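Local coordinates for protein PA0821 (PDB 7DRG) that probably serves as the immunity protein (antitoxin) that protects Pseudomonas aeruginosa from a type VI secretion effector carrying a putative VRR-NUC nuclease domain, at residues 44-49 against 171-176; 130-135 against 142-147; 255-260 against 349-354. All coordinates share one frame; numbering follows the deposited sequence.

How the interactions relate
Interactions 1 and 2 are neighbouring, mostly buried contacts, their centres about 9 Å apart; each uses one of two adjacent antiparallel strands, 34-46 in interaction 1 and 144-151 in interaction 2, and they touch there. Interaction 2 closes a short connection within the loop that interaction 1 closes. Interaction 3 lies about 27 Å from interaction 1 and 34 Å from interaction 2, centre to centre, with several residues at the surface. Chemistry follows place: interaction 1 combines apolar contacts with one backbone bond and bridging waters, interaction 2 is almost wholly backbone and hydroxyl hydrogen bonding, and interaction 3 combines a histidine bonded at both ring nitrogens with a leucine packed on the strand start.

Interaction 1. Residues 44-49 against 171-176; sequences LYFKKA and RRLEPE
Pro175 and Glu176, in the turn that carries helix 161-173 into strand 177-180, lie against the end of strand 34-46 at Tyr45 and Phe46. The helix gives way at Glu174, whose positive phi turns the chain across the strand, the touching parts running 93° apart. Glu176 N then donates to Tyr45 O at 2.7 Å, and the neighbouring Pro175 CB presses on the same carbonyl, 3.2 Å from Tyr45 O. Tyr45 also pairs through its backbone with Gln177, so this bond leads directly into the antiparallel pairing of the two strands.

Apolar contacts accompany this bond. Leu44 CD2 meets Pro175 CG at 4.1 Å, and Leu173 lays its CD1 over one face of the Phe46 ring. With chi1 at 67°, Phe46 CG stands between its own backbone N and carbonyl carbon, and its CB lies 4.3 Å from Pro175 CB. Beyond the segments, Val54 and Leu58 of helix 52-69 also pack on this phenylalanine.

Nearer the surface, the extended Lys47 chain crosses Glu176 at about a right angle. Its CE lies 3.7 Å from Glu176 CD, but the charges stay apart, and Lys47 NZ instead forms a salt bridge with Asp142. Glu176 is bent at chi2 (-73°), which turns its carboxylate back to the turn; there OE2 accepts from a water that also serves Lys47 N and Glu174 O. A second water donates to Lys47 O and Leu173 O, so two waters join the strand end to the carbonyls of the last helical residue and the one after it. Together these contacts make a helix-to-strand turn in which a positive-phi residue breaks the helix and a proline leads the chain into an antiparallel strand pairing.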
loop_
_atom_site.group_PDB
_atom_site.type_symbol
_atom_site.label_atom_id
_atom_site.label_comp_id
_atom_site.label_asym_id
_atom_site.label_seq_id
_atom_site.Cartn_x
_atom_site.Cartn_y
_atom_site.Cartn_z
ATOM N N LEU B 44 -22.953 -2.632 -13.989
ATOM C CA LEU B 44 -24.064 -3.527 -14.302
ATOM C C LEU B 44 -23.675 -4.384 -15.496
ATOM O O LEU B 44 -23.313 -3.850 -16.548
ATOM C CB LEU B 44 -25.343 -2.737 -14.605
ATOM C CG LEU B 44 -25.908 -1.869 -13.479
ATOM C CD1 LEU B 44 -27.100 -1.073 -13.979
ATOM C CD2 LEU B 44 -26.306 -2.734 -12.306
ATOM N N TYR B 45 -23.731 -5.703 -15.327
ATOM C CA TYR B 45 -23.494 -6.649 -16.411
ATOM C C TYR B 45 -24.847 -7.117 -16.936
ATOM O O TYR B 45 -25.646 -7.660 -16.169
ATOM C CB TYR B 45 -22.674 -7.846 -15.926
ATOM C CG TYR B 45 -21.312 -7.544 -15.315
ATOM C CD1 TYR B 45 -21.196 -7.128 -13.992
ATOM C CD2 TYR B 45 -20.142 -7.740 -16.051
ATOM C CE1 TYR B 45 -19.947 -6.890 -13.417
ATOM C CE2 TYR B 45 -18.898 -7.502 -15.490
ATOM C CZ TYR B 45 -18.810 -7.079 -14.177
ATOM O OH TYR B 45 -17.563 -6.853 -13.626
ATOM N N PHE B 46 -25.099 -6.936 -18.237
ATOM C CA PHE B 46 -26.435 -7.179 -18.776
ATOM C C PHE B 46 -26.324 -7.767 -20.174
ATOM O O PHE B 46 -25.271 -7.713 -20.809
ATOM C CB PHE B 46 -27.276 -5.893 -18.807
ATOM C CG PHE B 46 -26.764 -4.859 -19.775
ATOM C CD1 PHE B 46 -25.708 -4.029 -19.432
ATOM C CD2 PHE B 46 -27.339 -4.712 -21.030
ATOM C CE1 PHE B 46 -25.223 -3.086 -20.326
ATOM C CE2 PHE B 46 -26.863 -3.764 -21.923
ATOM C CZ PHE B 46 -25.802 -2.947 -21.568
ATOM N N LYS B 47 -27.439 -8.300 -20.676
ATOM C CA LYS B 47 -27.437 -8.936 -21.989
ATOM C C LYS B 47 -28.358 -8.203 -22.959
ATOM O O LYS B 47 -29.089 -7.278 -22.594
ATOM C CB LYS B 47 -27.826 -10.417 -21.881
ATOM C CG LYS B 47 -26.819 -11.220 -21.064
ATOM C CD LYS B 47 -27.053 -12.718 -21.150
ATOM C CE LYS B 47 -26.064 -13.471 -20.283
ATOM N NZ LYS B 47 -26.224 -14.948 -20.432
ATOM N N LYS B 48 -28.266 -8.627 -24.228
ATOM C CA LYS B 48 -29.102 -8.151 -25.332
ATOM C C LYS B 48 -28.828 -6.694 -25.693
ATOM O O LYS B 48 -29.706 -6.000 -26.213
ATOM C CB LYS B 48 -30.591 -8.361 -25.035
ATOM C CG LYS B 48 -30.940 -9.818 -24.784
ATOM C CD LYS B 48 -32.397 -9.966 -24.400
ATOM C CE LYS B 48 -33.194 -10.579 -25.520
ATOM N NZ LYS B 48 -34.659 -10.443 -25.279
ATOM N N ALA B 49 -27.596 -6.228 -25.463
ATOM C CA ALA B 49 -27.233 -4.866 -25.831
ATOM C C ALA B 49 -27.334 -4.621 -27.329
ATOM O O ALA B 49 -27.403 -3.463 -27.750
ATOM C CB ALA B 49 -25.810 -4.553 -25.362
ATOM N N ARG B 171 -33.716 -1.673 -13.228
ATOM C CA ARG B 171 -35.088 -1.943 -13.633
ATOM C C ARG B 171 -35.217 -2.040 -15.151
ATOM O O ARG B 171 -35.946 -2.902 -15.661
ATOM C CB ARG B 171 -35.987 -0.846 -13.066
ATOM C CG ARG B 171 -37.464 -1.097 -13.145
ATOM C CD ARG B 171 -38.129 -0.526 -11.901
ATOM N NE ARG B 171 -37.602 0.793 -11.536
ATOM C CZ ARG B 171 -37.638 1.288 -10.304
ATOM N NH1 ARG B 171 -38.162 0.569 -9.316
ATOM N NH2 ARG B 171 -37.143 2.496 -10.049
ATOM N N ARG B 172 -34.499 -1.197 -15.885
ATOM C CA ARG B 172 -34.628 -1.215 -17.362
ATOM C C ARG B 172 -33.737 -2.260 -18.032
ATOM O O ARG B 172 -34.115 -2.701 -19.084
ATOM C CB ARG B 172 -34.094 0.033 -18.065
ATOM C CG ARG B 172 -34.279 1.351 -17.368
ATOM C CD ARG B 172 -34.252 2.494 -18.343
ATOM N NE ARG B 172 -35.008 3.555 -17.743
ATOM C CZ ARG B 172 -34.498 4.452 -16.934
ATOM N NH1 ARG B 172 -33.214 4.429 -16.661
ATOM N NH2 ARG B 172 -35.258 5.376 -16.400
ATOM N N LEU B 173 -32.581 -2.580 -17.456
ATOM C CA LEU B 173 -31.639 -3.436 -18.155
ATOM C C LEU B 173 -31.726 -4.890 -17.726
ATOM O O LEU B 173 -31.135 -5.748 -18.399
ATOM C CB LEU B 173 -30.204 -2.927 -17.941
ATOM C CG LEU B 173 -29.945 -1.505 -18.451
ATOM C CD1 LEU B 173 -28.537 -1.051 -18.086
ATOM C CD2 LEU B 173 -30.154 -1.428 -19.961
ATOM N N GLU B 174 -32.443 -5.183 -16.636
ATOM C CA GLU B 174 -32.551 -6.514 -16.041
ATOM C C GLU B 174 -31.190 -7.226 -16.037
ATOM O O GLU B 174 -31.021 -8.260 -16.686
ATOM C CB GLU B 174 -33.610 -7.352 -16.749
ATOM C CG GLU B 174 -34.978 -6.657 -16.745
ATOM C CD GLU B 174 -36.149 -7.624 -16.789
ATOM O OE1 GLU B 174 -36.201 -8.452 -17.722
ATOM O OE2 GLU B 174 -37.018 -7.544 -15.886
ATOM N N PRO B 175 -30.213 -6.689 -15.308
ATOM C CA PRO B 175 -28.840 -7.197 -15.399
ATOM C C PRO B 175 -28.695 -8.578 -14.785
ATOM O O PRO B 175 -29.519 -9.031 -13.986
ATOM C CB PRO B 175 -28.024 -6.164 -14.605
ATOM C CG PRO B 175 -28.940 -4.974 -14.436
ATOM C CD PRO B 175 -30.316 -5.546 -14.384
ATOM N N GLU B 176 -27.596 -9.239 -15.157
ATOM C CA GLU B 176 -27.273 -10.528 -14.561
ATOM C C GLU B 176 -26.698 -10.361 -13.160
ATOM O O GLU B 176 -26.969 -11.173 -12.268
ATOM C CB GLU B 176 -26.273 -11.274 -15.447
ATOM C CG GLU B 176 -26.643 -11.288 -16.926
ATOM C CD GLU B 176 -27.802 -12.207 -17.231
ATOM O OE1 GLU B 176 -27.710 -13.398 -16.866
ATOM O OE2 GLU B 176 -28.802 -11.732 -17.831
HETATM O O HOH W 1 -29.230 -9.171 -18.617
HETATM O O HOH W 2 -31.223 -6.754 -20.951
#

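Interaction 2. Residues 130-135 against 142-147; sequences YGKRSW and DLSVLE
Tyr130 and Val145 form an antiparallel hydrogen-bonded pair, their CA atoms 5.2 Å apart, where strand 126-131 returns as strand 144-151 through the short helix 134-139. Tyr130 N donates to Val145 O at 2.9 Å, and Val145 N answers to Tyr130 O at 3.0 Å. Both side chains stand on the same face of the sheet, where, in helix 213-216, Cys214 touches Tyr130 and Ala213 touches Val145.

One step further on, a side chain takes over from the backbone. Ser144 OG accepts from Lys132 N at 2.9 Å in a nearly straight bond (167°). Its chi1 of -62° sets OG beside the serine's own backbone N, and the hydroxyl also lies 3.3 Å from Gly131 CA, a glycine without a side chain to intervene. Lys132 then folds at chi2 and chi3: CG passes 3.3 Å from Leu143 O before NZ turns back to Tyr130 OH in a weak bond. The chemistry implies that the strand pairing is extended by a serine hydroxyl, which satisfies a buried amide just as the backbones part.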
loop_
_atom_site.group_PDB
_atom_site.type_symbol
_atom_site.label_atom_id
_atom_site.label_comp_id
_atom_site.label_asym_id
_atom_site.label_seq_id
_atom_site.Cartn_x
_atom_site.Cartn_y
_atom_site.Cartn_z
ATOM N N TYR B 130 -20.390 -0.616 -22.868
ATOM C CA TYR B 130 -19.603 -1.578 -23.637
ATOM C C TYR B 130 -20.563 -2.687 -24.058
ATOM O O TYR B 130 -20.954 -3.519 -23.237
ATOM C CB TYR B 130 -18.434 -2.096 -22.808
ATOM C CG TYR B 130 -17.591 -3.154 -23.478
ATOM C CD1 TYR B 130 -16.534 -2.803 -24.293
ATOM C CD2 TYR B 130 -17.835 -4.501 -23.255
ATOM C CE1 TYR B 130 -15.752 -3.766 -24.896
ATOM C CE2 TYR B 130 -17.061 -5.469 -23.849
ATOM C CZ TYR B 130 -16.025 -5.094 -24.672
ATOM O OH TYR B 130 -15.239 -6.050 -25.275
ATOM N N GLY B 131 -20.959 -2.689 -25.334
ATOM C CA GLY B 131 -22.035 -3.552 -25.781
ATOM C C GLY B 131 -21.630 -4.538 -26.855
ATOM O O GLY B 131 -21.106 -4.132 -27.895
ATOM N N LYS B 132 -21.860 -5.827 -26.614
ATOM C CA LYS B 132 -21.423 -6.865 -27.543
ATOM C C LYS B 132 -22.272 -6.861 -28.809
ATOM O O LYS B 132 -23.466 -6.553 -28.782
ATOM C CB LYS B 132 -21.495 -8.242 -26.886
ATOM C CG LYS B 132 -20.772 -8.324 -25.542
ATOM C CD LYS B 132 -19.323 -7.875 -25.675
ATOM C CE LYS B 132 -18.510 -8.887 -26.455
ATOM N NZ LYS B 132 -17.096 -8.439 -26.655
ATOM N N ARG B 133 -21.640 -7.235 -29.923
ATOM C CA ARG B 133 -22.343 -7.373 -31.190
ATOM C C ARG B 133 -23.259 -8.591 -31.165
ATOM O O ARG B 133 -23.036 -9.552 -30.423
ATOM C CB ARG B 133 -21.348 -7.521 -32.345
ATOM C CG ARG B 133 -20.261 -6.477 -32.377
ATOM C CD ARG B 133 -19.145 -6.926 -33.304
ATOM N NE ARG B 133 -18.003 -6.022 -33.279
ATOM C CZ ARG B 133 -17.879 -4.961 -34.070
ATOM N NH1 ARG B 133 -18.831 -4.667 -34.942
ATOM N NH2 ARG B 133 -16.802 -4.192 -33.985
ATOM N N SER B 134 -24.291 -8.552 -32.016
ATOM C CA SER B 134 -25.228 -9.666 -32.092
ATOM C C SER B 134 -24.511 -10.992 -32.330
ATOM O O SER B 134 -24.801 -11.989 -31.661
ATOM C CB SER B 134 -26.258 -9.408 -33.196
ATOM O OG SER B 134 -27.038 -10.561 -33.448
ATOM N N TRP B 135 -23.575 -11.030 -33.291
ATOM C CA TRP B 135 -22.901 -12.293 -33.590
ATOM C C TRP B 135 -21.958 -12.705 -32.474
ATOM O O TRP B 135 -21.769 -13.903 -32.239
ATOM C CB TRP B 135 -22.141 -12.218 -34.916
ATOM C CG TRP B 135 -21.024 -11.220 -34.965
ATOM C CD1 TRP B 135 -21.081 -9.968 -35.496
ATOM C CD2 TRP B 135 -19.674 -11.398 -34.502
ATOM N NE1 TRP B 135 -19.864 -9.350 -35.385
ATOM C CE2 TRP B 135 -18.980 -10.203 -34.779
ATOM C CE3 TRP B 135 -18.989 -12.442 -33.867
ATOM C CZ2 TRP B 135 -17.640 -10.025 -34.456
ATOM C CZ3 TRP B 135 -17.652 -12.265 -33.545
ATOM C CH2 TRP B 135 -16.989 -11.062 -33.837
ATOM N N ASP B 142 -21.679 -12.844 -24.791
ATOM C CA ASP B 142 -22.985 -12.187 -24.773
ATOM C C ASP B 142 -23.179 -11.176 -23.648
ATOM O O ASP B 142 -24.268 -10.605 -23.539
ATOM C CB ASP B 142 -24.104 -13.240 -24.713
ATOM C CG ASP B 142 -24.053 -14.096 -23.455
ATOM O OD1 ASP B 142 -23.131 -13.924 -22.635
ATOM O OD2 ASP B 142 -24.955 -14.945 -23.285
ATOM N N LEU B 143 -22.170 -10.917 -22.827
ATOM C CA LEU B 143 -22.344 -10.092 -21.637
ATOM C C LEU B 143 -21.792 -8.695 -21.896
ATOM O O LEU B 143 -20.609 -8.541 -22.226
ATOM C CB LEU B 143 -21.652 -10.736 -20.437
ATOM C CG LEU B 143 -22.048 -10.166 -19.076
ATOM C CD1 LEU B 143 -23.555 -10.300 -18.872
ATOM C CD2 LEU B 143 -21.266 -10.884 -17.987
ATOM N N SER B 144 -22.648 -7.688 -21.757
ATOM C CA SER B 144 -22.281 -6.289 -21.903
ATOM C C SER B 144 -22.211 -5.619 -20.529
ATOM O O SER B 144 -22.596 -6.194 -19.506
ATOM C CB SER B 144 -23.280 -5.574 -22.818
ATOM O OG SER B 144 -23.268 -6.155 -24.121
ATOM N N VAL B 145 -21.697 -4.391 -20.506
ATOM C CA VAL B 145 -21.430 -3.697 -19.247
ATOM C C VAL B 145 -21.845 -2.240 -19.368
ATOM O O VAL B 145 -21.523 -1.577 -20.358
ATOM C CB VAL B 145 -19.941 -3.781 -18.848
ATOM C CG1 VAL B 145 -19.676 -2.924 -17.611
ATOM C CG2 VAL B 145 -19.517 -5.224 -18.605
ATOM N N LEU B 146 -22.547 -1.740 -18.355
ATOM C CA LEU B 146 -22.742 -0.311 -18.148
ATOM C C LEU B 146 -22.076 0.064 -16.836
ATOM O O LEU B 146 -22.373 -0.539 -15.801
ATOM C CB LEU B 146 -24.229 0.058 -18.088
ATOM C CG LEU B 146 -24.537 1.492 -17.650
ATOM C CD1 LEU B 146 -23.945 2.512 -18.616
ATOM C CD2 LEU B 146 -26.039 1.714 -17.532
ATOM N N GLU B 147 -21.195 1.059 -16.874
ATOM C CA GLU B 147 -20.583 1.602 -15.667
ATOM C C GLU B 147 -20.836 3.096 -15.618
ATOM O O GLU B 147 -20.764 3.778 -16.643
ATOM C CB GLU B 147 -19.070 1.362 -15.614
ATOM C CG GLU B 147 -18.647 -0.067 -15.459
ATOM C CD GLU B 147 -17.237 -0.167 -14.907
ATOM O OE1 GLU B 147 -17.091 -0.631 -13.765
ATOM O OE2 GLU B 147 -16.279 0.244 -15.607
#

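Interaction 3. Residues 255-260 against 349-354; sequences PSSHFA and EPYLDA
His258 reaches from just ahead of strand 259-264 across to Glu349 and Tyr351, in the loop after helix 338-348, and almost every ring atom has a task. Its CB points away from that loop, but chi1 of -73° places CG beside the backbone N and lets the ring come back to it. ND1 meets Ser257 OG at 2.8 Å, a hydrogen bond within its own segment, with the hydroxyl oxygen in the ring plane. CE1 goes to Tyr351, lying 3.5 Å from its CE1; the edge of the imidazole is turned to the face of the phenol ring, the planes 54° apart. Tyr351 CA lies over one face of the imidazole, offset toward its rim. At the far end NE2 donates to Glu349 O, 3.0 Å away and close to the imidazole plane, although it approaches that carbonyl from above the carbonyl plane. CD2 completes the circuit, 3.3 Å from Pro350 O. Held at both nitrogens, the ring has little freedom to rotate.

Beside it, Ser257 CB touches Tyr351 CE2 at 3.5 Å, and Ser257 O takes an almost straight bond (172°) from Leu352 N, 2.9 Å away. The same carbonyl accepts from a water that also donates to Leu352 O. Leu352 CD1 packs on the backbone from His258 to Ala260, 3.4 Å from His258 C, and also meets Ala260 CB.

Around the contact, Leu345 and Leu346 of helix 338-348 pack on the histidine. Backbone bonds join Ala260 to Gln271 of strand 267-272, and His258 to Gly273 just past it, while Phe259 is directed away from the loop onto Pro289, Leu292 and Leu293 of helix 288-297. The loop thus lies along the beginning of a strand that has one helix beside its histidine and another packed on its phenylalanine.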
loop_
_atom_site.group_PDB
_atom_site.type_symbol
_atom_site.label_atom_id
_atom_site.label_comp_id
_atom_site.label_asym_id
_atom_site.label_seq_id
_atom_site.Cartn_x
_atom_site.Cartn_y
_atom_site.Cartn_z
ATOM N N PRO B 255 -29.737 -7.695 8.958
ATOM C CA PRO B 255 -30.704 -6.924 9.753
ATOM C C PRO B 255 -31.250 -5.723 8.996
ATOM O O PRO B 255 -30.496 -4.920 8.436
ATOM C CB PRO B 255 -29.888 -6.497 10.975
ATOM C CG PRO B 255 -28.841 -7.553 11.100
ATOM C CD PRO B 255 -28.488 -7.948 9.695
ATOM N N SER B 256 -32.584 -5.603 8.989
ATOM C CA SER B 256 -33.253 -4.537 8.247
ATOM C C SER B 256 -32.968 -3.157 8.822
ATOM O O SER B 256 -33.305 -2.156 8.179
ATOM C CB SER B 256 -34.763 -4.781 8.199
ATOM O OG SER B 256 -35.302 -4.886 9.504
ATOM N N SER B 257 -32.343 -3.082 10.000
ATOM C CA SER B 257 -31.883 -1.800 10.520
ATOM C C SER B 257 -30.779 -1.213 9.652
ATOM O O SER B 257 -30.592 0.011 9.622
ATOM C CB SER B 257 -31.389 -1.959 11.962
ATOM O OG SER B 257 -30.346 -2.912 12.069
ATOM N N HIS B 258 -30.036 -2.063 8.945
ATOM C CA HIS B 258 -28.869 -1.618 8.203
ATOM C C HIS B 258 -28.840 -2.084 6.760
ATOM O O HIS B 258 -28.042 -1.550 5.984
ATOM C CB HIS B 258 -27.581 -2.081 8.896
ATOM C CG HIS B 258 -27.272 -1.338 10.158
ATOM N ND1 HIS B 258 -27.961 -1.549 11.332
ATOM C CD2 HIS B 258 -26.337 -0.397 10.436
ATOM C CE1 HIS B 258 -27.470 -0.768 12.277
ATOM N NE2 HIS B 258 -26.486 -0.056 11.759
ATOM N N PHE B 259 -29.677 -3.042 6.371
ATOM C CA PHE B 259 -29.731 -3.543 5.005
ATOM C C PHE B 259 -31.107 -3.268 4.427
ATOM O O PHE B 259 -32.127 -3.513 5.086
ATOM C CB PHE B 259 -29.414 -5.039 4.950
ATOM C CG PHE B 259 -28.013 -5.371 5.378
ATOM C CD1 PHE B 259 -27.699 -5.528 6.719
ATOM C CD2 PHE B 259 -27.000 -5.512 4.440
ATOM C CE1 PHE B 259 -26.408 -5.823 7.119
ATOM C CE2 PHE B 259 -25.706 -5.806 4.831
ATOM C CZ PHE B 259 -25.405 -5.961 6.170
ATOM N N ALA B 260 -31.130 -2.740 3.208
ATOM C CA ALA B 260 -32.362 -2.495 2.478
ATOM C C ALA B 260 -32.376 -3.347 1.218
ATOM O O ALA B 260 -31.325 -3.678 0.658
ATOM C CB ALA B 260 -32.517 -1.015 2.107
ATOM N N GLU B 349 -22.540 1.664 13.700
ATOM C CA GLU B 349 -22.859 2.102 12.352
ATOM C C GLU B 349 -24.223 2.773 12.289
ATOM O O GLU B 349 -25.173 2.315 12.934
ATOM C CB GLU B 349 -22.828 0.924 11.371
ATOM C CG GLU B 349 -21.494 0.188 11.341
ATOM C CD GLU B 349 -20.305 1.118 11.123
ATOM O OE1 GLU B 349 -20.451 2.137 10.414
ATOM O OE2 GLU B 349 -19.221 0.834 11.677
ATOM N N PRO B 350 -24.346 3.851 11.513
ATOM C CA PRO B 350 -25.634 4.548 11.413
ATOM C C PRO B 350 -26.705 3.665 10.792
ATOM O O PRO B 350 -26.435 2.844 9.913
ATOM C CB PRO B 350 -25.316 5.754 10.519
ATOM C CG PRO B 350 -23.832 5.943 10.643
ATOM C CD PRO B 350 -23.263 4.569 10.820
ATOM N N TYR B 351 -27.939 3.854 11.259
ATOM C CA TYR B 351 -29.087 3.091 10.796
ATOM C C TYR B 351 -29.656 3.672 9.502
ATOM O O TYR B 351 -29.508 4.859 9.200
ATOM C CB TYR B 351 -30.198 3.092 11.850
ATOM C CG TYR B 351 -30.009 2.146 13.021
ATOM C CD1 TYR B 351 -28.831 2.124 13.750
ATOM C CD2 TYR B 351 -31.038 1.298 13.412
ATOM C CE1 TYR B 351 -28.675 1.261 14.830
ATOM C CE2 TYR B 351 -30.894 0.439 14.484
ATOM C CZ TYR B 351 -29.711 0.421 15.183
ATOM O OH TYR B 351 -29.575 -0.437 16.248
ATOM N N LEU B 352 -30.350 2.819 8.755
ATOM C CA LEU B 352 -31.089 3.281 7.586
ATOM C C LEU B 352 -32.286 4.121 8.007
ATOM O O LEU B 352 -32.956 3.825 9.003
ATOM C CB LEU B 352 -31.570 2.095 6.755
ATOM C CG LEU B 352 -30.509 1.135 6.242
ATOM C CD1 LEU B 352 -31.181 0.030 5.452
ATOM C CD2 LEU B 352 -29.483 1.883 5.398
ATOM N N ASP B 353 -32.567 5.169 7.237
ATOM C CA ASP B 353 -33.752 5.985 7.479
ATOM C C ASP B 353 -34.200 6.597 6.155
ATOM O O ASP B 353 -33.690 6.254 5.082
ATOM C CB ASP B 353 -33.481 7.033 8.571
ATOM C CG ASP B 353 -32.352 7.991 8.224
ATOM O OD1 ASP B 353 -32.103 8.257 7.031
ATOM O OD2 ASP B 353 -31.701 8.493 9.166
ATOM N N ALA B 354 -35.167 7.513 6.229
ATOM C CA ALA B 354 -35.714 8.124 5.024
ATOM C C ALA B 354 -34.717 9.024 4.306
ATOM O O ALA B 354 -34.954 9.374 3.146
ATOM C CB ALA B 354 -36.973 8.919 5.369
HETATM O O HOH W 3 -33.094 1.626 10.308
#